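Local coordinates for protein putative glycoside hydrolase (PDB 3HBZ) that binds calcium and is a putative glycoside hydrolase that may play a role in carbohydrate metabolism, at residues I12-T24 / I28-T41. Sequence-based numbering, arbitrary orientation.
Sequences ILSCRLPGVVMTT and ITNNSINIFVGPGT. With CAC (cacodylate ion), chain G.
Ile-12 crosses Ile-33 obliquely, its CG2 3.6 Å from Ile-33 CD1. The thiol of Cys-15 lies anti to its own backbone N (chi1 -176°), which brings SG to 3.5 Å from Ile-35 CD1. CG2, the other branch of Ile-35, touches both Leu-17 CD1 and the selenium of Met-22, a selenomethionine. Leu-17 CD1 also meets Val-37 CG1, and Val-20 CG1 touches the same methyl.

The two strands belong to different sheets. Strand 12-16 pairs antiparallel with strand 49-52, and a classic beta bulge sets Leu-13 and Ser-14 both opposite Thr-51. Strand 32-36 runs parallel to strand 84-92 in a mixed sheet. Their axes pass 8.8 Å apart at 31°, so the strands meet through side chains, consistent with a sandwich-like packing of two sheets.

One direct hydrogen bond joins the two segments: Thr-23 N donates to Phe-36 O at 2.8 Å, from above the carbonyl plane. A water bridges Thr-24 O and Phe-36 N. The rest is packing. Thr-23 OG1 lies 3.2 Å from Phe-36 CB, and Thr-23 CG2 is 3.3 Å from Gly-38 N. Replacing Thr-23 by an alanine removes both branches and would probably open a gap beside the Val-37 to Gly-38 peptide and at Phe-36 CB. Thr-24 CG2 lies alongside Phe-36, 3.5 Å from its CD1. Leu-204 touches both of these side chains.

At the 29-31 turn, Thr-29 OG1 and Asn-31 N both donate to O1 of a cacodylate, probably from the crystallisation liquor.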
loop_
_atom_site.group_PDB
_atom_site.type_symbol
_atom_site.label_atom_id
_atom_site.label_comp_id
_atom_site.label_asym_id
_atom_site.label_seq_id
_atom_site.Cartn_x
_atom_site.Cartn_y
_atom_site.Cartn_z
ATOM N N ILE A 12 -1.868 19.250 5.530
ATOM C CA ILE A 12 -3.256 18.843 5.591
ATOM C C ILE A 12 -3.306 17.660 6.518
ATOM O O ILE A 12 -2.655 16.671 6.255
ATOM C CB ILE A 12 -3.772 18.415 4.219
ATOM C CG1 ILE A 12 -3.821 19.641 3.272
ATOM C CG2 ILE A 12 -5.158 17.810 4.343
ATOM C CD1 ILE A 12 -4.230 19.297 1.809
ATOM N N LEU A 13 -4.101 17.757 7.574
ATOM C CA LEU A 13 -4.181 16.701 8.593
ATOM C C LEU A 13 -5.377 15.814 8.412
ATOM O O LEU A 13 -5.399 14.735 8.940
ATOM C CB LEU A 13 -4.191 17.309 9.997
ATOM C CG LEU A 13 -2.948 18.112 10.366
ATOM C CD1 LEU A 13 -3.217 18.817 11.703
ATOM C CD2 LEU A 13 -1.715 17.155 10.428
ATOM N N SER A 14 -6.394 16.265 7.683
ATOM C CA SER A 14 -7.560 15.414 7.373
ATOM C C SER A 14 -8.294 15.949 6.185
ATOM O O SER A 14 -8.121 17.106 5.819
ATOM C CB SER A 14 -8.547 15.307 8.574
ATOM O OG SER A 14 -9.289 16.524 8.787
ATOM N N CYS A 15 -9.145 15.102 5.620
ATOM C CA CYS A 15 -9.947 15.450 4.434
ATOM C C CYS A 15 -11.275 14.795 4.552
ATOM O O CYS A 15 -11.333 13.624 4.901
ATOM C CB CYS A 15 -9.279 14.896 3.185
ATOM S SG CYS A 15 -10.076 15.318 1.665
ATOM N N ARG A 16 -12.348 15.519 4.231
ATOM C CA ARG A 16 -13.642 14.903 4.114
ATOM C C ARG A 16 -14.472 15.620 3.067
ATOM O O ARG A 16 -14.076 16.698 2.616
ATOM C CB ARG A 16 -14.335 14.851 5.458
ATOM C CG ARG A 16 -14.934 16.127 5.890
ATOM C CD ARG A 16 -15.431 16.000 7.302
ATOM N NE ARG A 16 -16.314 17.115 7.619
ATOM C CZ ARG A 16 -17.630 17.146 7.414
ATOM N NH1 ARG A 16 -18.285 16.107 6.897
ATOM N NH2 ARG A 16 -18.296 18.242 7.742
ATOM N N LEU A 17 -15.557 14.961 2.630
ATOM C CA LEU A 17 -16.483 15.497 1.637
ATOM C C LEU A 17 -17.891 15.562 2.250
ATOM O O LEU A 17 -18.618 14.567 2.297
ATOM C CB LEU A 17 -16.526 14.622 0.403
ATOM C CG LEU A 17 -15.360 14.526 -0.568
ATOM C CD1 LEU A 17 -15.720 13.456 -1.636
ATOM C CD2 LEU A 17 -15.074 15.876 -1.203
ATOM N N PRO A 18 -18.277 16.733 2.748
ATOM C CA PRO A 18 -19.595 16.875 3.378
ATOM C C PRO A 18 -20.707 16.425 2.420
ATOM O O PRO A 18 -20.677 16.761 1.252
ATOM C CB PRO A 18 -19.694 18.391 3.656
ATOM C CG PRO A 18 -18.312 18.884 3.726
ATOM C CD PRO A 18 -17.481 17.975 2.814
ATOM N N GLY A 19 -21.639 15.626 2.904
ATOM C CA GLY A 19 -22.733 15.114 2.061
ATOM C C GLY A 19 -22.446 14.016 1.036
ATOM O O GLY A 19 -23.371 13.597 0.350
ATOM N N VAL A 20 -21.192 13.549 0.923
ATOM C CA VAL A 20 -20.847 12.381 0.077
ATOM C C VAL A 20 -20.268 11.293 0.976
ATOM O O VAL A 20 -19.393 11.576 1.810
ATOM C CB VAL A 20 -19.791 12.763 -1.003
ATOM C CG1 VAL A 20 -19.170 11.518 -1.691
ATOM C CG2 VAL A 20 -20.387 13.718 -2.010
ATOM N N VAL A 21 -20.719 10.056 0.803
ATOM C CA VAL A 21 -20.165 8.941 1.571
ATOM C C VAL A 21 -18.906 8.490 0.845
ATOM O O VAL A 21 -18.932 8.143 -0.354
ATOM C CB VAL A 21 -21.139 7.749 1.737
ATOM C CG1 VAL A 21 -20.541 6.693 2.712
ATOM C CG2 VAL A 21 -22.517 8.233 2.242
HETATM N N MSE A 22 -17.791 8.579 1.556
HETATM C CA MSE A 22 -16.505 8.070 1.061
HETATM C C MSE A 22 -16.513 6.565 1.335
HETATM O O MSE A 22 -17.169 6.108 2.260
HETATM C CB MSE A 22 -15.365 8.802 1.745
HETATM C CG MSE A 22 -15.282 10.242 1.262
HETATM SE SE MSE A 22 -13.813 11.211 1.993
HETATM C CE MSE A 22 -14.148 10.999 3.870
ATOM N N THR A 23 -15.867 5.783 0.483
ATOM C CA THR A 23 -16.014 4.329 0.573
ATOM C C THR A 23 -14.998 3.780 1.568
ATOM O O THR A 23 -15.148 2.663 2.046
ATOM C CB THR A 23 -15.839 3.684 -0.772
ATOM O OG1 THR A 23 -14.503 3.963 -1.216
ATOM C CG2 THR A 23 -16.919 4.237 -1.796
ATOM N N THR A 24 -13.987 4.586 1.879
ATOM C CA THR A 24 -12.894 4.237 2.814
ATOM C C THR A 24 -12.219 5.538 3.192
ATOM O O THR A 24 -12.472 6.549 2.559
ATOM C CB THR A 24 -11.867 3.266 2.186
ATOM O OG1 THR A 24 -10.928 2.806 3.190
ATOM C CG2 THR A 24 -11.126 3.927 0.998
ATOM N N ILE A 28 -3.674 9.812 2.936
ATOM C CA ILE A 28 -2.827 10.994 2.965
ATOM C C ILE A 28 -1.346 10.626 3.045
ATOM O O ILE A 28 -0.945 9.870 3.891
ATOM C CB ILE A 28 -3.232 11.894 4.141
ATOM C CG1 ILE A 28 -4.731 12.161 4.010
ATOM C CG2 ILE A 28 -2.402 13.220 4.090
ATOM C CD1 ILE A 28 -5.344 13.119 5.073
ATOM N N THR A 29 -0.544 11.145 2.118
ATOM C CA THR A 29 0.903 11.008 2.186
ATOM C C THR A 29 1.481 12.409 2.438
ATOM O O THR A 29 0.733 13.328 2.749
ATOM C CB THR A 29 1.488 10.388 0.892
ATOM O OG1 THR A 29 1.328 11.307 -0.195
ATOM C CG2 THR A 29 0.828 9.024 0.584
ATOM N N ASN A 30 2.788 12.566 2.283
ATOM C CA ASN A 30 3.415 13.851 2.470
ATOM C C ASN A 30 2.871 14.964 1.545
ATOM O O ASN A 30 2.791 16.105 1.975
ATOM C CB ASN A 30 4.934 13.757 2.297
ATOM C CG ASN A 30 5.654 14.974 2.890
ATOM O OD1 ASN A 30 5.592 15.190 4.082
ATOM N ND2 ASN A 30 6.305 15.784 2.053
ATOM N N ASN A 31 2.537 14.626 0.287
ATOM C CA ASN A 31 2.163 15.611 -0.728
ATOM C C ASN A 31 0.952 15.188 -1.594
ATOM O O ASN A 31 0.748 15.742 -2.670
ATOM C CB ASN A 31 3.364 15.931 -1.668
ATOM C CG ASN A 31 4.571 16.557 -0.933
ATOM O OD1 ASN A 31 5.434 15.832 -0.407
ATOM N ND2 ASN A 31 4.679 17.916 -0.971
ATOM N N SER A 32 0.186 14.200 -1.147
ATOM C CA SER A 32 -0.945 13.711 -1.913
ATOM C C SER A 32 -2.045 13.226 -1.009
ATOM O O SER A 32 -1.811 12.771 0.143
ATOM C CB SER A 32 -0.542 12.595 -2.892
ATOM O OG SER A 32 -0.260 11.373 -2.220
ATOM N N ILE A 33 -3.252 13.377 -1.529
ATOM C CA ILE A 33 -4.463 12.796 -0.940
ATOM C C ILE A 33 -5.232 12.026 -2.021
ATOM O O ILE A 33 -5.401 12.536 -3.113
ATOM C CB ILE A 33 -5.363 13.854 -0.377
ATOM C CG1 ILE A 33 -4.566 14.770 0.573
ATOM C CG2 ILE A 33 -6.585 13.179 0.364
ATOM C CD1 ILE A 33 -5.361 15.733 1.394
ATOM N N ASN A 34 -5.643 10.786 -1.715
ATOM C CA ASN A 34 -6.539 9.993 -2.563
ATOM C C ASN A 34 -7.843 9.817 -1.793
ATOM O O ASN A 34 -7.857 9.286 -0.677
ATOM C CB ASN A 34 -5.942 8.615 -2.939
ATOM C CG ASN A 34 -4.903 8.690 -4.102
ATOM O OD1 ASN A 34 -3.859 9.283 -3.962
ATOM N ND2 ASN A 34 -5.232 8.112 -5.236
ATOM N N ILE A 35 -8.919 10.299 -2.389
ATOM C CA ILE A 35 -10.263 10.268 -1.830
ATOM C C ILE A 35 -11.042 9.214 -2.633
ATOM O O ILE A 35 -10.974 9.200 -3.845
ATOM C CB ILE A 35 -10.944 11.635 -2.042
ATOM C CG1 ILE A 35 -10.155 12.730 -1.284
ATOM C CG2 ILE A 35 -12.418 11.599 -1.577
ATOM C CD1 ILE A 35 -10.565 14.183 -1.573
ATOM N N PHE A 36 -11.754 8.321 -1.960
ATOM C CA PHE A 36 -12.488 7.246 -2.638
ATOM C C PHE A 36 -14.012 7.404 -2.501
ATOM O O PHE A 36 -14.546 7.483 -1.384
ATOM C CB PHE A 36 -12.079 5.864 -2.080
ATOM C CG PHE A 36 -10.609 5.532 -2.270
ATOM C CD1 PHE A 36 -9.658 6.059 -1.410
ATOM C CD2 PHE A 36 -10.194 4.707 -3.292
ATOM C CE1 PHE A 36 -8.339 5.747 -1.553
ATOM C CE2 PHE A 36 -8.839 4.386 -3.441
ATOM C CZ PHE A 36 -7.923 4.937 -2.596
ATOM N N VAL A 37 -14.708 7.406 -3.642
ATOM C CA VAL A 37 -16.163 7.502 -3.657
ATOM C C VAL A 37 -16.754 6.353 -4.481
ATOM O O VAL A 37 -16.054 5.703 -5.255
ATOM C CB VAL A 37 -16.608 8.877 -4.211
ATOM C CG1 VAL A 37 -15.967 9.966 -3.404
ATOM C CG2 VAL A 37 -16.250 9.027 -5.701
ATOM N N GLY A 38 -18.039 6.087 -4.302
ATOM C CA GLY A 38 -18.692 5.006 -5.030
ATOM C C GLY A 38 -18.772 5.276 -6.527
ATOM O O GLY A 38 -19.005 6.415 -6.952
ATOM N N PRO A 39 -18.570 4.234 -7.343
ATOM C CA PRO A 39 -18.801 4.345 -8.788
ATOM C C PRO A 39 -20.167 4.931 -9.060
ATOM O O PRO A 39 -21.142 4.508 -8.437
ATOM C CB PRO A 39 -18.739 2.889 -9.251
ATOM C CG PRO A 39 -17.768 2.270 -8.267
ATOM C CD PRO A 39 -18.099 2.888 -6.963
ATOM N N GLY A 40 -20.223 5.920 -9.942
ATOM C CA GLY A 40 -21.454 6.673 -10.187
ATOM C C GLY A 40 -21.566 8.011 -9.453
ATOM O O GLY A 40 -22.459 8.794 -9.763
ATOM N N THR A 41 -20.722 8.271 -8.448
ATOM C CA THR A 41 -20.722 9.592 -7.783
ATOM C C THR A 41 -20.325 10.640 -8.803
ATOM O O THR A 41 -19.457 10.388 -9.623
ATOM C CB THR A 41 -19.710 9.635 -6.623
ATOM O OG1 THR A 41 -19.937 8.501 -5.795
ATOM C CG2 THR A 41 -19.814 10.922 -5.774
HETATM AS AS CAC G . 5.055 11.734 -1.133
HETATM O O1 CAC G . 3.456 12.407 -1.206
HETATM O O2 CAC G . 5.077 10.994 0.466
HETATM C C1 CAC G . 5.079 10.233 -2.389
HETATM C C2 CAC G . 6.555 13.012 -1.350
HETATM O O HOH W 1 -11.673 8.676 0.886
#